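Local coordinates for protein toll (Drosophila melanogaster, PDB 4LXR) that binds activated Spätzle C-106 through its extracellular leucine-rich-repeat region, as the receptor that starts Toll signalling in dorsal-ventral patterning and antifungal immunity, at residues D246-A251 against E270-N275; I296-A301 against N319-D324; N651-L656 against A673-T678; T629-L634 against M644-E649. One frame throughout, in Å; residues are numbered along the deposited sequence.

Contact 1 of 4, residues D246-A251 against E270-N275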
loop_
_atom_site.group_PDB
_atom_site.type_symbol
_atom_site.label_atom_id
_atom_site.label_comp_id
_atom_site.label_asym_id
_atom_site.label_seq_id
_atom_site.Cartn_x
_atom_site.Cartn_y
_atom_site.Cartn_z
ATOM N N ASP A 246 -2.005 32.439 -13.261
ATOM C CA ASP A 246 -2.406 31.033 -13.398
ATOM C C ASP A 246 -3.339 30.869 -14.591
ATOM O O ASP A 246 -4.358 31.556 -14.701
ATOM C CB ASP A 246 -3.118 30.493 -12.141
ATOM C CG ASP A 246 -2.194 30.379 -10.920
ATOM O OD1 ASP A 246 -1.505 31.365 -10.577
ATOM O OD2 ASP A 246 -2.159 29.291 -10.291
ATOM N N ILE A 247 -2.986 29.939 -15.472
ATOM C CA ILE A 247 -3.799 29.623 -16.617
ATOM C C ILE A 247 -4.058 28.129 -16.684
ATOM O O ILE A 247 -3.123 27.320 -16.610
ATOM C CB ILE A 247 -3.128 30.103 -17.914
ATOM C CG1 ILE A 247 -3.105 31.636 -17.958
ATOM C CG2 ILE A 247 -3.868 29.567 -19.103
ATOM C CD1 ILE A 247 -2.343 32.229 -19.169
ATOM N N ASN A 248 -5.331 27.757 -16.808
ATOM C CA ASN A 248 -5.677 26.357 -16.984
ATOM C C ASN A 248 -6.332 26.085 -18.336
ATOM O O ASN A 248 -7.442 26.542 -18.595
ATOM C CB ASN A 248 -6.546 25.831 -15.833
ATOM C CG ASN A 248 -6.661 24.298 -15.840
ATOM O OD1 ASN A 248 -6.123 23.634 -16.717
ATOM N ND2 ASN A 248 -7.343 23.745 -14.848
ATOM N N LEU A 249 -5.633 25.313 -19.174
ATOM C CA LEU A 249 -6.080 24.979 -20.511
ATOM C C LEU A 249 -6.427 23.498 -20.651
ATOM O O LEU A 249 -6.551 23.006 -21.778
ATOM C CB LEU A 249 -4.979 25.285 -21.520
ATOM C CG LEU A 249 -4.429 26.716 -21.577
ATOM C CD1 LEU A 249 -3.325 26.832 -22.638
ATOM C CD2 LEU A 249 -5.548 27.708 -21.859
ATOM N N SER A 250 -6.580 22.798 -19.523
ATOM C CA SER A 250 -6.711 21.339 -19.523
ATOM C C SER A 250 -7.985 20.833 -20.210
ATOM O O SER A 250 -8.916 21.589 -20.475
ATOM C CB SER A 250 -6.654 20.773 -18.091
ATOM O OG SER A 250 -5.441 21.098 -17.436
ATOM N N ALA A 251 -7.999 19.536 -20.494
ATOM C CA ALA A 251 -9.182 18.841 -20.968
ATOM C C ALA A 251 -9.809 19.505 -22.185
ATOM O O ALA A 251 -11.021 19.556 -22.315
ATOM C CB ALA A 251 -10.203 18.680 -19.831
ATOM N N GLU A 270 2.029 29.609 -12.927
ATOM C CA GLU A 270 1.627 28.213 -13.094
ATOM C C GLU A 270 0.783 28.073 -14.351
ATOM O O GLU A 270 -0.144 28.857 -14.567
ATOM C CB GLU A 270 0.846 27.693 -11.865
ATOM C CG GLU A 270 0.125 26.341 -12.091
ATOM C CD GLU A 270 -0.159 25.549 -10.799
ATOM O OE1 GLU A 270 -0.569 24.368 -10.896
ATOM O OE2 GLU A 270 0.029 26.092 -9.690
ATOM N N VAL A 271 1.129 27.101 -15.195
ATOM C CA VAL A 271 0.291 26.731 -16.339
ATOM C C VAL A 271 -0.030 25.236 -16.284
ATOM O O VAL A 271 0.858 24.414 -16.022
ATOM C CB VAL A 271 0.952 27.093 -17.700
ATOM C CG1 VAL A 271 0.065 26.650 -18.852
ATOM C CG2 VAL A 271 1.234 28.614 -17.787
ATOM N N ARG A 272 -1.304 24.903 -16.502
ATOM C CA ARG A 272 -1.778 23.524 -16.575
ATOM C C ARG A 272 -2.349 23.223 -17.955
ATOM O O ARG A 272 -3.295 23.885 -18.409
ATOM C CB ARG A 272 -2.862 23.274 -15.531
ATOM C CG ARG A 272 -2.382 23.258 -14.099
ATOM C CD ARG A 272 -3.570 23.364 -13.144
ATOM N NE ARG A 272 -3.134 23.515 -11.757
ATOM C CZ ARG A 272 -3.931 23.345 -10.710
ATOM N NH1 ARG A 272 -5.204 23.008 -10.903
ATOM N NH2 ARG A 272 -3.459 23.515 -9.479
ATOM N N LEU A 273 -1.759 22.242 -18.633
ATOM C CA LEU A 273 -2.368 21.674 -19.822
ATOM C C LEU A 273 -2.394 20.159 -19.640
ATOM O O LEU A 273 -1.545 19.444 -20.172
ATOM C CB LEU A 273 -1.624 22.076 -21.112
ATOM C CG LEU A 273 -2.472 21.915 -22.386
ATOM C CD1 LEU A 273 -2.095 22.905 -23.470
ATOM C CD2 LEU A 273 -2.432 20.506 -22.952
ATOM N N MET A 274 -3.385 19.687 -18.893
ATOM C CA MET A 274 -3.498 18.282 -18.512
ATOM C C MET A 274 -4.650 17.618 -19.250
ATOM O O MET A 274 -5.649 18.262 -19.537
ATOM C CB MET A 274 -3.726 18.194 -16.998
ATOM C CG MET A 274 -2.646 18.921 -16.178
ATOM S SD MET A 274 -3.186 19.286 -14.513
ATOM C CE MET A 274 -3.374 17.609 -13.871
ATOM N N ASN A 275 -4.512 16.330 -19.555
ATOM C CA ASN A 275 -5.616 15.559 -20.118
ATOM C C ASN A 275 -6.236 16.184 -21.360
ATOM O O ASN A 275 -7.459 16.261 -21.505
ATOM C CB ASN A 275 -6.681 15.303 -19.061
ATOM C CG ASN A 275 -6.152 14.488 -17.918
ATOM O OD1 ASN A 275 -5.630 13.380 -18.123
ATOM N ND2 ASN A 275 -6.253 15.030 -16.704
HETATM O O HOH W 1 -6.914 21.521 -12.965
#
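Two torsions prepare the join between Ser250 and Met274. In Asn248 CG stands anti to the backbone N (chi1 -167°), and in Ser250 OG turns beside its own N (chi1 -59°), which brings the hydroxyl up to the amide oxygen. Ser250 OG gives its proton to Asn248 OD1 at 2.7 Å, in the carbonyl plane and on a lone pair, and accepts from Met274 N at 2.9 Å. Ser250 N reaches Asn248 OD1 at 3.0 Å from above that plane, completing an Asx turn. Before this relay along the chain runs a parallel ladder: Ile247 N to Glu270 O, Arg272 N to Ile247 O, and Leu249 N to Arg272 O. Past the turn, Ala251 N to Met274 O (2.8 Å) extends the pairing. Were Asn248 an alanine, the Ser250 hydroxyl and amide would probably lose their shared acceptor, and the hydroxyl could turn from Met274 N. On the same face Arg272 NE meets Glu270 OE1 at 2.8 Å, with OE1 in the guanidinium plane but NE above the carboxylate plane, while Asp246 OD2 lies 3.9 Å from Glu270 OE2. This is the concave surface of LRR 5 and LRR 6, where Phe60 of a Spätzle chain packs on Arg272. The Arg272 charge probably offsets part of the repulsion between the two carboxylates; on this face polar bonds, rather than apolar packing, carry the contact.

Contact 2 of 4, residues I296-A301 against N319-D324; sequences ILRLRA and NISLGD. With NAG (2-acetamido-2-deoxy-beta-D-glucopyranose), chain D.
Backbone hydrogen bonds join Ile296-Leu299 to Asn319-Ser321 as parallel strands: Leu297 N to Asn319 O, Ser321 N to Leu297 O, and Leu299 N to Ser321 O. Side-chain polar bonds centre on Arg298, whose chain bends at chi2 (-64°) and brings its guanidinium toward the neighbouring strand. NH1 donates to Ser321 OG at 2.8 Å, tilted 16° from the guanidinium plane, and NH2 to the acetamido O7 of the sugar at 3.0 Å, at the edge. That sugar is linked to Asn319 ND2, a glycosylation site. A leucine in place of Arg298 would probably leave Ser321 OG and the acetamido oxygen without these donors and the sugar less firmly oriented, though Asp367 also holds the glycan. Charge without a directed bond marks Arg300 and Asp324: their planes stack 4° apart, Asp324 CB 3.5 Å from Arg300 CZ over one face, and NH1 to OD2 is a long salt bridge of 3.7 Å. Apolar contacts are Leu299 CB on Leu322 CD2 (3.9 Å) and Ile296 CD1 on the sugar methyl C8 (3.7 Å). LRR 7 and LRR 8 thus meet with strand 270-273 flanking Ile296-Leu299 and strand 343-345 flanking Asn319-Ser321.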
loop_
_atom_site.group_PDB
_atom_site.type_symbol
_atom_site.label_atom_id
_atom_site.label_comp_id
_atom_site.label_asym_id
_atom_site.label_seq_id
_atom_site.Cartn_x
_atom_site.Cartn_y
_atom_site.Cartn_z
ATOM N N ILE A 296 5.515 26.463 -11.827
ATOM C CA ILE A 296 4.843 25.163 -11.908
ATOM C C ILE A 296 4.288 24.862 -13.296
ATOM O O ILE A 296 3.589 25.696 -13.902
ATOM C CB ILE A 296 3.676 25.091 -10.912
ATOM C CG1 ILE A 296 4.199 25.221 -9.481
ATOM C CG2 ILE A 296 2.881 23.778 -11.105
ATOM C CD1 ILE A 296 3.123 25.526 -8.471
ATOM N N LEU A 297 4.598 23.676 -13.804
ATOM C CA LEU A 297 4.025 23.221 -15.062
ATOM C C LEU A 297 3.436 21.829 -14.934
ATOM O O LEU A 297 4.059 20.948 -14.352
ATOM C CB LEU A 297 5.063 23.268 -16.171
ATOM C CG LEU A 297 5.498 24.701 -16.497
ATOM C CD1 LEU A 297 6.775 24.710 -17.261
ATOM C CD2 LEU A 297 4.423 25.441 -17.288
ATOM N N ARG A 298 2.219 21.655 -15.453
ATOM C CA ARG A 298 1.565 20.353 -15.524
ATOM C C ARG A 298 1.161 20.141 -16.960
ATOM O O ARG A 298 0.304 20.855 -17.482
ATOM C CB ARG A 298 0.300 20.294 -14.660
ATOM C CG ARG A 298 0.422 20.888 -13.271
ATOM C CD ARG A 298 1.425 20.145 -12.401
ATOM N NE ARG A 298 1.338 20.625 -11.021
ATOM C CZ ARG A 298 2.178 20.279 -10.051
ATOM N NH1 ARG A 298 3.182 19.437 -10.293
ATOM N NH2 ARG A 298 2.008 20.773 -8.839
ATOM N N LEU A 299 1.762 19.144 -17.592
ATOM C CA LEU A 299 1.630 18.958 -19.025
ATOM C C LEU A 299 1.409 17.481 -19.301
ATOM O O LEU A 299 2.288 16.641 -19.060
ATOM C CB LEU A 299 2.896 19.463 -19.730
ATOM C CG LEU A 299 3.320 20.914 -19.426
ATOM C CD1 LEU A 299 4.746 21.184 -19.921
ATOM C CD2 LEU A 299 2.321 21.941 -20.036
ATOM N N ARG A 300 0.218 17.168 -19.788
ATOM C CA ARG A 300 -0.144 15.798 -20.116
ATOM C C ARG A 300 -1.100 15.862 -21.293
ATOM O O ARG A 300 -2.252 16.296 -21.155
ATOM C CB ARG A 300 -0.812 15.118 -18.916
ATOM C CG ARG A 300 -1.287 13.708 -19.255
ATOM C CD ARG A 300 -2.485 13.277 -18.453
ATOM N NE ARG A 300 -2.797 11.872 -18.703
ATOM C CZ ARG A 300 -2.971 10.976 -17.738
ATOM N NH1 ARG A 300 -2.874 11.354 -16.474
ATOM N NH2 ARG A 300 -3.240 9.712 -18.033
ATOM N N ALA A 301 -0.624 15.446 -22.457
ATOM C CA ALA A 301 -1.382 15.623 -23.687
ATOM C C ALA A 301 -0.900 14.695 -24.812
ATOM O O ALA A 301 -1.038 15.022 -25.995
ATOM C CB ALA A 301 -1.298 17.073 -24.120
ATOM N N ASN A 319 8.655 23.067 -10.230
ATOM C CA ASN A 319 7.888 21.833 -10.343
ATOM C C ASN A 319 7.438 21.594 -11.756
ATOM O O ASN A 319 6.761 22.437 -12.338
ATOM C CB ASN A 319 6.665 21.885 -9.426
ATOM C CG ASN A 319 7.038 22.007 -7.962
ATOM O OD1 ASN A 319 7.366 23.092 -7.478
ATOM N ND2 ASN A 319 6.979 20.885 -7.254
ATOM N N ILE A 320 7.823 20.450 -12.314
ATOM C CA ILE A 320 7.414 20.077 -13.662
ATOM C C ILE A 320 6.810 18.682 -13.629
ATOM O O ILE A 320 7.447 17.733 -13.179
ATOM C CB ILE A 320 8.604 20.057 -14.635
ATOM C CG1 ILE A 320 9.312 21.406 -14.664
ATOM C CG2 ILE A 320 8.161 19.635 -16.036
ATOM C CD1 ILE A 320 10.448 21.463 -15.688
ATOM N N SER A 321 5.573 18.572 -14.091
ATOM C CA SER A 321 4.930 17.287 -14.280
ATOM C C SER A 321 4.796 17.035 -15.771
ATOM O O SER A 321 4.079 17.755 -16.464
ATOM C CB SER A 321 3.562 17.281 -13.608
ATOM O OG SER A 321 3.696 17.484 -12.206
ATOM N N LEU A 322 5.508 16.024 -16.260
ATOM C CA LEU A 322 5.492 15.655 -17.667
ATOM C C LEU A 322 5.112 14.190 -17.791
ATOM O O LEU A 322 5.307 13.553 -18.826
ATOM C CB LEU A 322 6.845 15.935 -18.325
ATOM C CG LEU A 322 6.889 17.339 -18.940
ATOM C CD1 LEU A 322 8.310 17.773 -19.191
ATOM C CD2 LEU A 322 6.071 17.340 -20.224
ATOM N N GLY A 323 4.552 13.679 -16.710
ATOM C CA GLY A 323 4.077 12.316 -16.652
ATOM C C GLY A 323 2.954 12.049 -17.632
ATOM O O GLY A 323 2.199 12.955 -17.994
ATOM N N ASP A 324 2.878 10.793 -18.070
ATOM C CA ASP A 324 1.812 10.279 -18.919
ATOM C C ASP A 324 1.768 10.912 -20.297
ATOM O O ASP A 324 0.693 11.233 -20.810
ATOM C CB ASP A 324 0.446 10.375 -18.228
ATOM C CG ASP A 324 0.398 9.592 -16.937
ATOM O OD1 ASP A 324 0.157 8.360 -16.976
ATOM O OD2 ASP A 324 0.606 10.211 -15.879
HETATM C C1 NAG D . 7.225 20.938 -5.829
HETATM C C2 NAG D . 5.995 20.792 -4.917
HETATM C C3 NAG D . 6.420 20.753 -3.452
HETATM C C4 NAG D . 7.509 19.712 -3.220
HETATM C C5 NAG D . 8.661 19.918 -4.204
HETATM C C6 NAG D . 9.741 18.857 -4.105
HETATM C C7 NAG D . 3.875 21.681 -5.774
HETATM C C8 NAG D . 2.990 22.890 -5.885
HETATM N N2 NAG D . 5.032 21.860 -5.132
HETATM O O3 NAG D . 5.283 20.463 -2.647
HETATM O O4 NAG D . 8.010 19.864 -1.897
HETATM O O5 NAG D . 8.160 19.880 -5.544
HETATM O O6 NAG D . 9.216 17.539 -4.216
HETATM O O7 NAG D . 3.558 20.594 -6.250
HETATM O O HOH W 2 5.389 18.605 -8.236
HETATM O O HOH W 3 2.006 15.357 -16.599
HETATM O O HOH W 4 -1.925 10.772 -21.232
#

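Contact 3 of 4, residues N651-L656 against A673-T678. With NAG (2-acetamido-2-deoxy-beta-D-glucopyranose), chain G.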
loop_
_atom_site.group_PDB
_atom_site.type_symbol
_atom_site.label_atom_id
_atom_site.label_comp_id
_atom_site.label_asym_id
_atom_site.label_seq_id
_atom_site.Cartn_x
_atom_site.Cartn_y
_atom_site.Cartn_z
ATOM N N ASN A 651 13.241 -60.077 8.258
ATOM C CA ASN A 651 13.966 -60.806 7.220
ATOM C C ASN A 651 14.060 -62.294 7.610
ATOM O O ASN A 651 13.215 -62.776 8.370
ATOM C CB ASN A 651 15.342 -60.174 6.991
ATOM C CG ASN A 651 15.271 -58.914 6.127
ATOM O OD1 ASN A 651 15.437 -58.977 4.913
ATOM N ND2 ASN A 651 15.023 -57.770 6.756
ATOM N N THR A 652 15.046 -63.031 7.097
ATOM C CA THR A 652 15.299 -64.379 7.624
ATOM C C THR A 652 16.776 -64.629 7.935
ATOM O O THR A 652 17.370 -65.593 7.438
ATOM C CB THR A 652 14.767 -65.510 6.707
ATOM O OG1 THR A 652 15.376 -65.421 5.412
ATOM C CG2 THR A 652 13.252 -65.439 6.579
ATOM N N LEU A 653 17.359 -63.749 8.748
ATOM C CA LEU A 653 18.773 -63.833 9.096
ATOM C C LEU A 653 19.096 -65.156 9.784
ATOM O O LEU A 653 18.457 -65.529 10.776
ATOM C CB LEU A 653 19.175 -62.679 10.011
ATOM C CG LEU A 653 19.272 -61.263 9.452
ATOM C CD1 LEU A 653 19.630 -60.279 10.558
ATOM C CD2 LEU A 653 20.289 -61.200 8.343
ATOM N N LEU A 654 20.091 -65.858 9.256
ATOM C CA LEU A 654 20.472 -67.153 9.797
ATOM C C LEU A 654 21.530 -67.005 10.885
ATOM O O LEU A 654 21.535 -67.750 11.858
ATOM C CB LEU A 654 20.975 -68.069 8.685
ATOM C CG LEU A 654 19.959 -68.375 7.580
ATOM C CD1 LEU A 654 20.601 -69.232 6.510
ATOM C CD2 LEU A 654 18.698 -69.043 8.148
ATOM N N ARG A 655 22.409 -66.025 10.717
ATOM C CA ARG A 655 23.482 -65.790 11.667
ATOM C C ARG A 655 23.913 -64.324 11.570
ATOM O O ARG A 655 23.585 -63.648 10.602
ATOM C CB ARG A 655 24.650 -66.728 11.357
ATOM C CG ARG A 655 25.749 -66.777 12.405
ATOM C CD ARG A 655 26.884 -67.731 11.992
ATOM N NE ARG A 655 26.403 -69.076 11.669
ATOM C CZ ARG A 655 25.990 -69.969 12.568
ATOM N NH1 ARG A 655 25.984 -69.666 13.863
ATOM N NH2 ARG A 655 25.571 -71.167 12.171
ATOM N N LEU A 656 24.615 -63.826 12.583
ATOM C CA LEU A 656 25.200 -62.495 12.530
ATOM C C LEU A 656 26.676 -62.609 12.147
ATOM O O LEU A 656 27.304 -63.644 12.384
ATOM C CB LEU A 656 25.056 -61.799 13.881
ATOM C CG LEU A 656 23.632 -61.463 14.330
ATOM C CD1 LEU A 656 23.632 -60.844 15.725
ATOM C CD2 LEU A 656 22.945 -60.531 13.330
ATOM N N ALA A 673 14.188 -57.893 15.057
ATOM C CA ALA A 673 12.946 -58.617 15.309
ATOM C C ALA A 673 12.458 -59.329 14.057
ATOM O O ALA A 673 12.427 -58.743 12.972
ATOM C CB ALA A 673 11.866 -57.677 15.846
ATOM N N GLY A 674 12.100 -60.600 14.203
ATOM C CA GLY A 674 11.464 -61.337 13.125
ATOM C C GLY A 674 12.428 -62.001 12.164
ATOM O O GLY A 674 12.188 -62.031 10.966
ATOM N N ASN A 675 13.520 -62.539 12.692
ATOM C CA ASN A 675 14.508 -63.224 11.879
ATOM C C ASN A 675 14.668 -64.701 12.270
ATOM O O ASN A 675 13.891 -65.211 13.080
ATOM C CB ASN A 675 15.834 -62.467 11.925
ATOM C CG ASN A 675 15.841 -61.264 10.994
ATOM O OD1 ASN A 675 16.003 -61.421 9.790
ATOM N ND2 ASN A 675 15.656 -60.069 11.542
ATOM N N ASN A 676 15.655 -65.382 11.688
ATOM C CA ASN A 676 15.830 -66.817 11.901
ATOM C C ASN A 676 17.036 -67.167 12.781
ATOM O O ASN A 676 17.670 -68.200 12.572
ATOM C CB ASN A 676 15.993 -67.538 10.551
ATOM C CG ASN A 676 14.668 -67.798 9.843
ATOM O OD1 ASN A 676 13.779 -66.948 9.820
ATOM N ND2 ASN A 676 14.540 -68.982 9.258
ATOM N N LEU A 677 17.366 -66.310 13.744
ATOM C CA LEU A 677 18.587 -66.477 14.528
ATOM C C LEU A 677 18.461 -67.617 15.528
ATOM O O LEU A 677 17.526 -67.641 16.332
ATOM C CB LEU A 677 18.936 -65.184 15.278
ATOM C CG LEU A 677 19.373 -63.976 14.437
ATOM C CD1 LEU A 677 19.602 -62.729 15.281
ATOM C CD2 LEU A 677 20.619 -64.327 13.635
ATOM N N THR A 678 19.415 -68.546 15.498
ATOM C CA THR A 678 19.385 -69.686 16.416
ATOM C C THR A 678 20.392 -69.591 17.570
ATOM O O THR A 678 20.284 -70.316 18.552
ATOM C CB THR A 678 19.551 -71.024 15.672
ATOM O OG1 THR A 678 20.741 -70.997 14.870
ATOM C CG2 THR A 678 18.340 -71.289 14.779
HETATM C C1 NAG G . 13.211 -69.141 8.725
HETATM C C2 NAG G . 13.191 -70.093 7.529
HETATM C C3 NAG G . 11.765 -70.243 7.000
HETATM C C4 NAG G . 10.800 -70.614 8.119
HETATM C C5 NAG G . 10.952 -69.650 9.296
HETATM C C6 NAG G . 10.150 -70.058 10.510
HETATM C C7 NAG G . 15.369 -69.902 6.388
HETATM C C8 NAG G . 16.104 -69.288 5.230
HETATM N N2 NAG G . 14.068 -69.605 6.475
HETATM O O3 NAG G . 11.718 -71.228 5.973
HETATM O O4 NAG G . 9.473 -70.532 7.610
HETATM O O5 NAG G . 12.322 -69.606 9.715
HETATM O O6 NAG G . 9.209 -69.056 10.869
HETATM O O7 NAG G . 15.928 -70.631 7.203
HETATM O O HOH W 5 22.231 -67.697 14.417
#
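Leu653 N donates to Asn675 OD1 at 2.9 Å, a nearly straight bond (171°) that meets the oxygen 20° out of the amide plane. With CG turned beside its own backbone N (chi1 -80°), Asn675 lays its amide obliquely against Leu653, whose CG comes within 3.3 Å of the same OD1. The amide's other end, ND2, donates to Leu672 O and Leu648 O, so this buried group ties its own turn to the preceding coil. Asn651 sits one repeat earlier and uses ND2 in the same manner, toward Leu648 O and Cys623 O: this is the asparagine ladder of leucine-rich repeats, whose Asn675 rung joins LRR 17 to LRR 16. Further along, Asn676 N gives Leu653 O a weak bond, and Leu677 CD2 settles against Arg655 CA (3.8 Å) and Leu656 CG (4.2 Å). A water accepts from Thr678 N and lies within bonding reach of Leu654 O. Asn676 carries an N-linked sugar on ND2; Leu654 CD2 packs near its acetamido O7 at 3.3 Å, while His698 hydrogen-bonds the glycan.

Contact 4 of 4, residues T629-L634 against M644-E649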
loop_
_atom_site.group_PDB
_atom_site.type_symbol
_atom_site.label_atom_id
_atom_site.label_comp_id
_atom_site.label_asym_id
_atom_site.label_seq_id
_atom_site.Cartn_x
_atom_site.Cartn_y
_atom_site.Cartn_z
ATOM N N THR A 629 19.289 -63.495 4.395
ATOM C CA THR A 629 19.779 -64.563 5.258
ATOM C C THR A 629 21.032 -64.101 5.993
ATOM O O THR A 629 21.384 -64.635 7.043
ATOM C CB THR A 629 20.051 -65.859 4.468
ATOM O OG1 THR A 629 21.009 -65.606 3.434
ATOM C CG2 THR A 629 18.768 -66.367 3.825
ATOM N N HIS A 630 21.686 -63.083 5.445
ATOM C CA HIS A 630 22.886 -62.523 6.056
ATOM C C HIS A 630 22.829 -61.003 6.098
ATOM O O HIS A 630 22.105 -60.372 5.326
ATOM C CB HIS A 630 24.134 -62.953 5.280
ATOM C CG HIS A 630 24.410 -64.419 5.346
ATOM N ND1 HIS A 630 24.081 -65.285 4.324
ATOM C CD2 HIS A 630 24.985 -65.176 6.310
ATOM C CE1 HIS A 630 24.443 -66.511 4.656
ATOM N NE2 HIS A 630 24.990 -66.473 5.858
ATOM N N VAL A 631 23.602 -60.422 7.007
ATOM C CA VAL A 631 23.761 -58.981 7.070
ATOM C C VAL A 631 24.604 -58.527 5.888
ATOM O O VAL A 631 25.752 -58.954 5.742
ATOM C CB VAL A 631 24.445 -58.550 8.376
ATOM C CG1 VAL A 631 24.784 -57.058 8.333
ATOM C CG2 VAL A 631 23.551 -58.877 9.574
ATOM N N PRO A 632 24.039 -57.663 5.032
ATOM C CA PRO A 632 24.766 -57.216 3.837
ATOM C C PRO A 632 25.911 -56.275 4.190
ATOM O O PRO A 632 25.950 -55.748 5.302
ATOM C CB PRO A 632 23.698 -56.473 3.038
ATOM C CG PRO A 632 22.752 -55.970 4.061
ATOM C CD PRO A 632 22.717 -57.025 5.146
ATOM N N ARG A 633 26.830 -56.092 3.248
ATOM C CA ARG A 633 27.937 -55.140 3.356
ATOM C C ARG A 633 27.472 -53.750 3.780
ATOM O O ARG A 633 26.665 -53.126 3.087
ATOM C CB ARG A 633 28.635 -55.028 2.003
ATOM C CG ARG A 633 29.035 -56.355 1.394
ATOM C CD ARG A 633 29.745 -56.139 0.055
ATOM N NE ARG A 633 30.525 -57.306 -0.352
ATOM C CZ ARG A 633 31.255 -57.368 -1.462
ATOM N NH1 ARG A 633 31.305 -56.330 -2.286
ATOM N NH2 ARG A 633 31.934 -58.471 -1.748
ATOM N N LEU A 634 27.996 -53.259 4.901
ATOM C CA LEU A 634 27.563 -51.975 5.463
ATOM C C LEU A 634 28.569 -50.857 5.200
ATOM O O LEU A 634 29.772 -51.102 5.143
ATOM C CB LEU A 634 27.295 -52.103 6.975
ATOM C CG LEU A 634 26.187 -53.076 7.387
ATOM C CD1 LEU A 634 25.946 -53.076 8.917
ATOM C CD2 LEU A 634 24.897 -52.772 6.643
ATOM N N MET A 644 24.339 -45.444 14.894
ATOM C CA MET A 644 24.159 -46.190 13.652
ATOM C C MET A 644 23.106 -47.274 13.889
ATOM O O MET A 644 23.347 -48.231 14.641
ATOM C CB MET A 644 25.489 -46.805 13.223
ATOM C CG MET A 644 25.447 -47.628 11.951
ATOM S SD MET A 644 27.117 -48.102 11.462
ATOM C CE MET A 644 26.842 -48.872 9.867
ATOM N N GLU A 645 21.936 -47.114 13.274
ATOM C CA GLU A 645 20.837 -48.046 13.497
ATOM C C GLU A 645 20.726 -49.017 12.335
ATOM O O GLU A 645 20.573 -48.615 11.191
ATOM C CB GLU A 645 19.509 -47.311 13.674
ATOM C CG GLU A 645 19.515 -46.220 14.716
ATOM C CD GLU A 645 18.144 -45.591 14.896
ATOM O OE1 GLU A 645 18.000 -44.718 15.777
ATOM O OE2 GLU A 645 17.209 -45.971 14.158
ATOM N N LEU A 646 20.807 -50.304 12.625
ATOM C CA LEU A 646 20.734 -51.285 11.560
ATOM C C LEU A 646 19.392 -51.978 11.631
ATOM O O LEU A 646 19.164 -52.818 12.492
ATOM C CB LEU A 646 21.883 -52.280 11.672
ATOM C CG LEU A 646 21.965 -53.435 10.688
ATOM C CD1 LEU A 646 21.988 -52.948 9.213
ATOM C CD2 LEU A 646 23.211 -54.221 11.021
ATOM N N HIS A 647 18.497 -51.590 10.737
ATOM C CA HIS A 647 17.141 -52.109 10.707
ATOM C C HIS A 647 17.007 -53.278 9.735
ATOM O O HIS A 647 17.070 -53.110 8.510
ATOM C CB HIS A 647 16.149 -50.981 10.385
ATOM C CG HIS A 647 15.897 -50.061 11.543
ATOM N ND1 HIS A 647 14.913 -50.297 12.481
ATOM C CD2 HIS A 647 16.516 -48.923 11.927
ATOM C CE1 HIS A 647 14.929 -49.334 13.384
ATOM N NE2 HIS A 647 15.889 -48.483 13.067
ATOM N N LEU A 648 16.843 -54.469 10.307
ATOM C CA LEU A 648 16.781 -55.701 9.538
ATOM C C LEU A 648 15.536 -56.502 9.906
ATOM O O LEU A 648 15.486 -57.717 9.715
ATOM C CB LEU A 648 18.054 -56.521 9.748
ATOM C CG LEU A 648 19.356 -55.899 9.223
ATOM C CD1 LEU A 648 20.584 -56.687 9.649
ATOM C CD2 LEU A 648 19.314 -55.779 7.705
ATOM N N GLU A 649 14.530 -55.803 10.427
ATOM C CA GLU A 649 13.257 -56.414 10.820
ATOM C C GLU A 649 12.596 -57.286 9.758
ATOM O O GLU A 649 12.601 -56.963 8.560
ATOM C CB GLU A 649 12.242 -55.357 11.266
ATOM C CG GLU A 649 12.609 -54.605 12.525
ATOM C CD GLU A 649 13.385 -53.334 12.240
ATOM O OE1 GLU A 649 13.303 -52.397 13.067
ATOM O OE2 GLU A 649 14.068 -53.269 11.183
#
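Leu634 CD1 meets Leu646 CD2 at 3.6 Å, two branched ends crossing obliquely, and Val631 CG2 touches Leu648 CD1 at 3.7 Å, those side chains nearly perpendicular. Leu646 already points at the loop, and CG anti to the backbone N (chi1 177°) carries its methyls on to Leu634. Looser contacts frame the pair: Pro632 CD with Leu648 CD2 and Leu634 CB with Met644 CE, each at 4.4 Å. No hydrogen bond crosses between the two segments. Met644, Leu646 and Leu648 occupy the inward positions of LRR 16, and the loop 629-634, from the cap at the N-terminal side of this second leucine-rich-repeat module, packs against them on the face opposite Glu645, His647 and Glu649. In the next shell Ile621 and Tyr664 pack on Leu634, Pro657 on Val631, and Leu670 on Leu646. On the opposite face of the strand His647 is held by two carboxylates in its ring plane: NE2 donates to Glu645 OE2 at 3.0 Å and ND1 to the syn lone pair of Glu649 OE1 at 2.7 Å. His671 stacks on that ring from the neighbouring strand.

Overall arrangement
Contacts 1 and 2 are successive rungs of one parallel ladder, joined where strand 270-273 bonds to strand 296-299, with centres about 9 Å apart. Contact 1 is the more buried; Spätzle chains touch both, contact 1 more widely, and contact 2 adds the glycan. Contacts 3 and 4, also partly buried, belong to the second repeat module, on the opposite side of the chain's centre. The centres of contacts 1 and 3 lie about 95 Å apart. Leu648 of contact 4 joins contacts 3 and 4, its side chain packing there while its carbonyl accepts from Asn675 of contact 3. Backbone ladders dominate contacts 1 and 2, an asparagine amide bond contact 3, and apolar packing contact 4.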